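Local coordinates for protein ACDH-11, isoform b (Caenorhabditis elegans, PDB 4Y9L), which belongs to the acyl-CoA dehydrogenase family and binds FAD in an assembly of four protein chains, at residues D213-H218 with A295-D300; R250-F255 with R303-I308. One frame throughout, in Å; residues are numbered along the deposited sequence.

Interaction 1 of 2, residues D213-H218 with A295-D300; sequences DTYRLH and AERIGD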
ATOM      1  N   ASP B 213     -20.795   3.966  41.983  1.00 74.23           N
ATOM      2  CA  ASP B 213     -19.504   4.434  41.592  1.00 70.50           C
ATOM      3  C   ASP B 213     -19.283   4.025  40.135  1.00 67.32           C
ATOM      4  O   ASP B 213     -18.127   4.003  39.653  1.00 62.41           O
ATOM      5  CB  ASP B 213     -18.449   3.800  42.476  1.00 72.10           C
ATOM      6  CG  ASP B 213     -18.521   4.246  43.911  1.00 76.83           C
ATOM      7  OD1 ASP B 213     -18.881   5.418  44.248  1.00 78.72           O
ATOM      8  OD2 ASP B 213     -18.185   3.375  44.736  1.00 82.01           O
ATOM      9  N   THR B 214     -20.392   3.688  39.456  1.00 64.85           N
ATOM     10  CA  THR B 214     -20.366   3.341  38.045  1.00 62.68           C
ATOM     11  C   THR B 214     -21.020   4.465  37.269  1.00 61.52           C
ATOM     12  O   THR B 214     -22.110   4.953  37.637  1.00 61.98           O
ATOM     13  CB  THR B 214     -21.071   1.998  37.778  1.00 63.05           C
ATOM     14  OG1 THR B 214     -20.523   0.986  38.648  1.00 62.76           O
ATOM     15  CG2 THR B 214     -20.918   1.592  36.324  1.00 61.03           C
ATOM     16  N   TYR B 215     -20.309   4.883  36.228  1.00 58.09           N
ATOM     17  CA  TYR B 215     -20.684   6.024  35.432  1.00 59.04           C
ATOM     18  C   TYR B 215     -20.622   5.672  33.949  1.00 57.67           C
ATOM     19  O   TYR B 215     -19.972   4.718  33.569  1.00 56.82           O
ATOM     20  CB  TYR B 215     -19.742   7.212  35.718  1.00 59.10           C
ATOM     21  CG  TYR B 215     -19.875   7.809  37.105  1.00 61.56           C
ATOM     22  CD1 TYR B 215     -19.422   7.115  38.220  1.00 62.41           C
ATOM     23  CD2 TYR B 215     -20.456   9.066  37.310  1.00 63.25           C
ATOM     24  CE1 TYR B 215     -19.549   7.627  39.500  1.00 63.63           C
ATOM     25  CE2 TYR B 215     -20.570   9.594  38.591  1.00 65.64           C
ATOM     26  CZ  TYR B 215     -20.111   8.866  39.693  1.00 66.10           C
ATOM     27  OH  TYR B 215     -20.222   9.346  41.008  1.00 69.53           O
ATOM     28  N   ARG B 216     -21.314   6.471  33.145  1.00 58.43           N
ATOM     29  CA  ARG B 216     -21.209   6.531  31.670  1.00 57.82           C
ATOM     30  C   ARG B 216     -20.218   7.614  31.267  1.00 56.32           C
ATOM     31  O   ARG B 216     -20.363   8.741  31.717  1.00 58.61           O
ATOM     32  CB  ARG B 216     -22.542   7.024  31.079  1.00 60.74           C
ATOM     33  CG  ARG B 216     -23.528   5.942  30.724  1.00 62.92           C
ATOM     34  CD  ARG B 216     -24.786   6.460  30.013  1.00 65.63           C
ATOM     35  NE  ARG B 216     -25.676   7.353  30.800  1.00 66.21           N
ATOM     36  CZ  ARG B 216     -26.053   8.577  30.412  1.00 67.99           C
ATOM     37  NH1 ARG B 216     -25.619   9.107  29.269  1.00 68.04           N
ATOM     38  NH2 ARG B 216     -26.854   9.312  31.170  1.00 70.66           N
ATOM     39  N   LEU B 217     -19.268   7.346  30.400  1.00 52.34           N
ATOM     40  CA  LEU B 217     -18.455   8.434  29.953  1.00 51.64           C
ATOM     41  C   LEU B 217     -18.829   8.888  28.527  1.00 50.13           C
ATOM     42  O   LEU B 217     -19.228   8.073  27.675  1.00 49.71           O
ATOM     43  CB  LEU B 217     -16.965   8.074  30.012  1.00 50.58           C
ATOM     44  CG  LEU B 217     -16.435   7.500  31.316  1.00 50.70           C
ATOM     45  CD1 LEU B 217     -14.932   7.300  31.128  1.00 48.76           C
ATOM     46  CD2 LEU B 217     -16.710   8.366  32.515  1.00 52.01           C
ATOM     47  N   HIS B 218     -18.700  10.188  28.291  1.00 48.72           N
ATOM     48  CA  HIS B 218     -18.982  10.779  26.996  1.00 48.89           C
ATOM     49  C   HIS B 218     -17.929  11.845  26.724  1.00 48.20           C
ATOM     50  O   HIS B 218     -17.860  12.855  27.435  1.00 50.07           O
ATOM     51  CB  HIS B 218     -20.382  11.411  26.980  1.00 50.21           C
ATOM     52  CG  HIS B 218     -21.497  10.433  27.217  1.00 51.33           C
ATOM     53  ND1 HIS B 218     -22.405  10.085  26.240  1.00 52.29           N
ATOM     54  CD2 HIS B 218     -21.877   9.757  28.328  1.00 51.73           C
ATOM     55  CE1 HIS B 218     -23.309   9.254  26.739  1.00 53.26           C
ATOM     56  NE2 HIS B 218     -23.003   9.031  28.000  1.00 53.21           N
ATOM     57  N   ALA B 295     -17.563   2.908  33.128  1.00 52.20           N
ATOM     58  CA  ALA B 295     -16.319   3.065  33.905  1.00 51.51           C
ATOM     59  C   ALA B 295     -16.574   3.188  35.414  1.00 53.69           C
ATOM     60  O   ALA B 295     -17.647   3.591  35.836  1.00 55.45           O
ATOM     61  CB  ALA B 295     -15.538   4.254  33.388  1.00 49.64           C
ATOM     62  N   GLU B 296     -15.576   2.826  36.213  1.00 55.05           N
ATOM     63  CA  GLU B 296     -15.706   2.831  37.662  1.00 57.09           C
ATOM     64  C   GLU B 296     -14.839   3.940  38.215  1.00 56.17           C
ATOM     65  O   GLU B 296     -13.657   4.041  37.845  1.00 53.12           O
ATOM     66  CB  GLU B 296     -15.279   1.489  38.241  1.00 58.94           C
ATOM     67  CG  GLU B 296     -15.881   0.263  37.560  1.00 60.55           C
ATOM     68  CD  GLU B 296     -17.411   0.277  37.532  1.00 66.58           C
ATOM     69  OE1 GLU B 296     -18.092   0.820  38.452  1.00 66.56           O
ATOM     70  OE2 GLU B 296     -17.947  -0.258  36.541  1.00 70.58           O
ATOM     71  N   ARG B 297     -15.451   4.809  39.032  1.00 57.84           N
ATOM     72  CA  ARG B 297     -14.728   5.872  39.715  1.00 59.75           C
ATOM     73  C   ARG B 297     -13.845   5.279  40.781  1.00 59.81           C
ATOM     74  O   ARG B 297     -14.279   4.461  41.554  1.00 62.75           O
ATOM     75  CB  ARG B 297     -15.638   6.903  40.398  1.00 62.48           C
ATOM     76  CG  ARG B 297     -14.838   8.164  40.784  1.00 63.80           C
ATOM     77  CD  ARG B 297     -15.434   9.046  41.877  1.00 66.55           C
ATOM     78  NE  ARG B 297     -16.464   8.369  42.649  1.00 69.15           N
ATOM     79  CZ  ARG B 297     -16.321   7.861  43.864  1.00 70.02           C
ATOM     80  NH1 ARG B 297     -15.174   7.948  44.529  1.00 70.25           N
ATOM     81  NH2 ARG B 297     -17.354   7.261  44.415  1.00 71.91           N
ATOM     82  N   ILE B 298     -12.614   5.746  40.824  1.00 60.03           N
ATOM     83  CA  ILE B 298     -11.635   5.298  41.779  1.00 61.11           C
ATOM     84  C   ILE B 298     -10.921   6.548  42.263  1.00 61.68           C
ATOM     85  O   ILE B 298     -10.796   7.531  41.530  1.00 59.65           O
ATOM     86  CB  ILE B 298     -10.647   4.345  41.103  1.00 61.83           C
ATOM     87  CG1 ILE B 298      -9.971   5.036  39.921  1.00 59.94           C
ATOM     88  CG2 ILE B 298     -11.385   3.074  40.660  1.00 62.29           C
ATOM     89  CD1 ILE B 298      -8.767   4.308  39.373  1.00 60.64           C
ATOM     90  N   GLY B 299     -10.487   6.537  43.509  1.00 64.53           N
ATOM     91  CA  GLY B 299     -10.049   7.765  44.141  1.00 66.10           C
ATOM     92  C   GLY B 299     -11.240   8.680  44.373  1.00 68.40           C
ATOM     93  O   GLY B 299     -12.377   8.363  44.014  1.00 68.94           O
ATOM     94  N   ASP B 300     -10.965   9.832  44.956  1.00 71.27           N
ATOM     95  CA  ASP B 300     -12.031  10.720  45.417  1.00 75.01           C
ATOM     96  C   ASP B 300     -12.513  11.628  44.291  1.00 71.94           C
ATOM     97  O   ASP B 300     -11.745  11.980  43.403  1.00 69.15           O
ATOM     98  CB  ASP B 300     -11.521  11.584  46.563  1.00 77.82           C
ATOM     99  CG  ASP B 300     -11.338  10.816  47.852  1.00 80.86           C
ATOM    100  OD1 ASP B 300     -12.083   9.849  48.106  1.00 85.02           O
ATOM    101  OD2 ASP B 300     -10.448  11.211  48.635  1.00 84.77           O
TER
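Ala295 and Tyr215 form an antiparallel hydrogen-bonded pair, joined in both directions: Ala295 N donates to Tyr215 O at 3.0 Å, and Tyr215 N returns a nearly straight bond (168° at the hydrogen) to Ala295 O. The methyl of Ala295 rests against the side chain of Leu217, 3.8 Å from its CD1, on the sheet face that also carries the Tyr215 ring. Phe255 of the neighbouring strand 252-258 adds its ring here, touching Ala295 and meeting the Tyr215 ring edge-to-face. Glu296, next along, makes a non-hydrogen-bonded pair with Thr214 (CA to CA 4.7 Å), both side chains leaving the sheet on the other face and lying alongside each other. The Glu296 chain bends at chi2 (-56°), which brings its carboxylate alongside the Thr214 side chain; there Thr214 OG1 donates to Glu296 OE1 at 2.4 Å, shorter than a normal hydrogen bond and so of doubtful length, while OE2 lies by the methyl CG2. This ladder joins strands 214-225 and 285-298 in the beta domain characteristic of acyl-CoA dehydrogenases, in a mixed sheet where 285-298 also pairs with 252-258. Arg297 extends the ladder by giving its backbone N to Asp213 O at 2.9 Å. Its CB comes obliquely to the Tyr215 ring, 4.1 Å from CE1, and the ring and guanidinium planes are almost perpendicular. With CG anti to the backbone N (chi1 -166°), the side chain runs along the tyrosine toward Asp213, whose OD1 forms a salt bridge with NH2; the two atoms are modelled too close for their exact placement to be trusted. NH1 binds Gly299 O at 2.9 Å, with the carbonyl oxygen close to the guanidinium plane, whereas NE is buried with no polar partner in the model.

Interaction 2 of 2, residues R250-F255 with R303-I308; sequences RGLSLF and RGVAGI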
ATOM      1  N   ARG B 250     -10.286  20.809  39.635  1.00 69.79           N
ATOM      2  CA  ARG B 250     -11.229  20.411  40.671  1.00 72.87           C
ATOM      3  C   ARG B 250     -12.483  19.674  40.112  1.00 69.50           C
ATOM      4  O   ARG B 250     -13.215  18.950  40.842  1.00 67.41           O
ATOM      5  CB  ARG B 250     -11.613  21.661  41.482  1.00 81.03           C
ATOM      6  CG  ARG B 250     -11.677  21.462  42.982  1.00 90.99           C
ATOM      7  CD  ARG B 250     -10.308  21.184  43.609  1.00 96.90           C
ATOM      8  NE  ARG B 250     -10.386  20.549  44.950  1.00104.60           N
ATOM      9  CZ  ARG B 250     -10.786  19.285  45.199  1.00104.76           C
ATOM     10  NH1 ARG B 250     -11.198  18.477  44.222  1.00102.85           N
ATOM     11  NH2 ARG B 250     -10.786  18.819  46.447  1.00105.45           N
ATOM     12  N   GLY B 251     -12.747  19.865  38.820  1.00 65.63           N
ATOM     13  CA  GLY B 251     -13.792  19.069  38.144  1.00 65.45           C
ATOM     14  C   GLY B 251     -13.422  17.608  37.804  1.00 61.74           C
ATOM     15  O   GLY B 251     -14.300  16.756  37.620  1.00 60.31           O
ATOM     16  N   LEU B 252     -12.135  17.311  37.768  1.00 58.36           N
ATOM     17  CA  LEU B 252     -11.677  16.018  37.222  1.00 57.66           C
ATOM     18  C   LEU B 252     -11.700  14.880  38.230  1.00 59.12           C
ATOM     19  O   LEU B 252     -11.082  14.966  39.299  1.00 60.41           O
ATOM     20  CB  LEU B 252     -10.305  16.204  36.623  1.00 54.89           C
ATOM     21  CG  LEU B 252     -10.469  17.166  35.447  1.00 55.07           C
ATOM     22  CD1 LEU B 252      -9.137  17.686  34.919  1.00 57.46           C
ATOM     23  CD2 LEU B 252     -11.255  16.488  34.325  1.00 54.06           C
ATOM     24  N   SER B 253     -12.482  13.843  37.911  1.00 58.37           N
ATOM     25  CA  SER B 253     -12.415  12.596  38.623  1.00 57.45           C
ATOM     26  C   SER B 253     -11.698  11.516  37.769  1.00 55.21           C
ATOM     27  O   SER B 253     -11.512  11.655  36.528  1.00 53.24           O
ATOM     28  CB  SER B 253     -13.814  12.166  39.016  1.00 60.09           C
ATOM     29  OG  SER B 253     -14.442  13.154  39.820  1.00 63.34           O
ATOM     30  N   LEU B 254     -11.268  10.457  38.451  1.00 53.97           N
ATOM     31  CA  LEU B 254     -10.514   9.364  37.808  1.00 53.25           C
ATOM     32  C   LEU B 254     -11.309   8.067  37.749  1.00 51.20           C
ATOM     33  O   LEU B 254     -11.961   7.672  38.698  1.00 52.20           O
ATOM     34  CB  LEU B 254      -9.185   9.124  38.509  1.00 53.50           C
ATOM     35  CG  LEU B 254      -8.251   8.025  37.952  1.00 53.92           C
ATOM     36  CD1 LEU B 254      -7.549   8.414  36.639  1.00 51.87           C
ATOM     37  CD2 LEU B 254      -7.206   7.625  39.007  1.00 54.03           C
ATOM     38  N   PHE B 255     -11.217   7.413  36.600  1.00 50.08           N
ATOM     39  CA  PHE B 255     -12.030   6.257  36.283  1.00 50.25           C
ATOM     40  C   PHE B 255     -11.191   5.140  35.720  1.00 48.55           C
ATOM     41  O   PHE B 255     -10.230   5.375  35.006  1.00 47.36           O
ATOM     42  CB  PHE B 255     -13.073   6.644  35.237  1.00 50.51           C
ATOM     43  CG  PHE B 255     -14.034   7.679  35.710  1.00 52.44           C
ATOM     44  CD1 PHE B 255     -13.711   9.025  35.651  1.00 52.76           C
ATOM     45  CD2 PHE B 255     -15.246   7.310  36.245  1.00 54.84           C
ATOM     46  CE1 PHE B 255     -14.585   9.993  36.114  1.00 54.32           C
ATOM     47  CE2 PHE B 255     -16.140   8.270  36.723  1.00 56.95           C
ATOM     48  CZ  PHE B 255     -15.813   9.613  36.633  1.00 56.93           C
ATOM     49  N   ARG B 303     -10.638  14.526  42.753  1.00 65.17           N
ATOM     50  CA  ARG B 303      -9.229  14.218  43.081  1.00 67.58           C
ATOM     51  C   ARG B 303      -8.518  13.392  41.986  1.00 65.12           C
ATOM     52  O   ARG B 303      -7.755  12.456  42.281  1.00 63.73           O
ATOM     53  CB  ARG B 303      -9.122  13.494  44.440  1.00 71.03           C
ATOM     54  CG  ARG B 303      -9.647  14.279  45.681  1.00 74.73           C
ATOM     55  CD  ARG B 303      -9.028  15.662  45.932  1.00 76.79           C
ATOM     56  NE  ARG B 303      -7.559  15.758  45.769  1.00 80.65           N
ATOM     57  CZ  ARG B 303      -6.883  16.911  45.617  1.00 82.83           C
ATOM     58  NH1 ARG B 303      -7.527  18.081  45.634  1.00 87.79           N
ATOM     59  NH2 ARG B 303      -5.561  16.913  45.455  1.00 78.26           N
ATOM     60  N   GLY B 304      -8.753  13.773  40.732  1.00 62.03           N
ATOM     61  CA  GLY B 304      -8.359  12.957  39.578  1.00 59.18           C
ATOM     62  C   GLY B 304      -6.901  13.121  39.241  1.00 56.70           C
ATOM     63  O   GLY B 304      -6.184  12.140  39.021  1.00 53.00           O
ATOM     64  N   VAL B 305      -6.471  14.375  39.189  1.00 56.26           N
ATOM     65  CA  VAL B 305      -5.075  14.696  38.905  1.00 56.90           C
ATOM     66  C   VAL B 305      -4.165  14.193  40.023  1.00 56.73           C
ATOM     67  O   VAL B 305      -3.100  13.660  39.746  1.00 57.41           O
ATOM     68  CB  VAL B 305      -4.855  16.205  38.637  1.00 58.09           C
ATOM     69  CG1 VAL B 305      -3.431  16.455  38.154  1.00 57.61           C
ATOM     70  CG2 VAL B 305      -5.821  16.663  37.554  1.00 59.30           C
ATOM     71  N   ALA B 306      -4.614  14.313  41.261  1.00 56.93           N
ATOM     72  CA  ALA B 306      -3.912  13.726  42.369  1.00 58.29           C
ATOM     73  C   ALA B 306      -3.835  12.229  42.190  1.00 56.59           C
ATOM     74  O   ALA B 306      -2.752  11.672  42.206  1.00 57.90           O
ATOM     75  CB  ALA B 306      -4.591  14.065  43.681  1.00 61.18           C
ATOM     76  N   GLY B 307      -4.960  11.584  41.952  1.00 56.13           N
ATOM     77  CA  GLY B 307      -4.940  10.147  41.663  1.00 55.13           C
ATOM     78  C   GLY B 307      -3.809   9.748  40.717  1.00 55.46           C
ATOM     79  O   GLY B 307      -2.952   8.977  41.086  1.00 56.74           O
ATOM     80  N   ILE B 308      -3.774  10.309  39.513  1.00 55.55           N
ATOM     81  CA  ILE B 308      -2.797   9.889  38.539  1.00 57.23           C
ATOM     82  C   ILE B 308      -1.405  10.398  38.781  1.00 56.33           C
ATOM     83  O   ILE B 308      -0.476   9.853  38.244  1.00 56.63           O
ATOM     84  CB  ILE B 308      -3.143  10.277  37.094  1.00 57.90           C
ATOM     85  CG1 ILE B 308      -3.254  11.764  36.945  1.00 59.84           C
ATOM     86  CG2 ILE B 308      -4.443   9.667  36.691  1.00 59.82           C
ATOM     87  CD1 ILE B 308      -3.476  12.183  35.525  1.00 60.55           C
TER
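Ser253 and Gly304 bring the two backbones together, their CA atoms 4.2 Å apart, where strand 252-255 passes the start of helix 304-308. The short axes make an angle of 44° and approach to 6.8 Å. Gly304 presents no side chain to the strand, so its CA can lie close to the peptide joining Ser253 and Leu254. One weak, bent bond ties the backbones: Gly304 N donates to Leu252 O at 3.0 Å, with only 126° at the hydrogen. Arg303 occupies the N-cap, and its carbonyl oxygen accepts from Gly307 N in the first helical turn. The contact thus joins a strand of the acyl-CoA dehydrogenase middle domain to a short helix that leads toward the long helix 312-338 of the family's helical C-terminal domain. Beside it, Ser253 OG is hydrogen-bonded to Gly302 N just ahead of the helix. Leu254 reaches toward the helix with CG anti to its backbone N (chi1 -179°), and its CD1 presses on the CG2 branch of Ile308 at 3.3 Å, tighter than usual for two carbons. The other methyl, CD2, lies 4.3 Å from Gly307 CA, where again no side chain intervenes. Leu252 CD1 and Val305 CG2 make a looser apolar contact, 4.4 Å apart. At the exposed end, Arg303 NH1 sits over the centre of one face of the Arg250 guanidinium, 3.4 Å from NH2. The two guanidinium planes are nearly perpendicular, an approach of like charges that is probably unfavourable in itself.

In the fold
Interactions 1 and 2 lie with their centres about 11 Å apart and meet through neighbouring strands 285-298 and 252-258 of one sheet. Ile298 N is 2.9 Å from Leu254 O, a probable hydrogen bond, and Arg297 CG packs on the same carbonyl oxygen at 3.6 Å. Their segments alternate along the chain: strand 285-298 carries the second segment of interaction 1, and helix 304-309 of interaction 2, which packs against strand 252-258, follows it in the chain. Both lie on the same side of the chain's centre. Interaction 2 is nearer a bound FAD, about 8 Å from the Ile308 side chain; in interaction 1 the side chain of Leu217 is about 13 Å from a bound FAD.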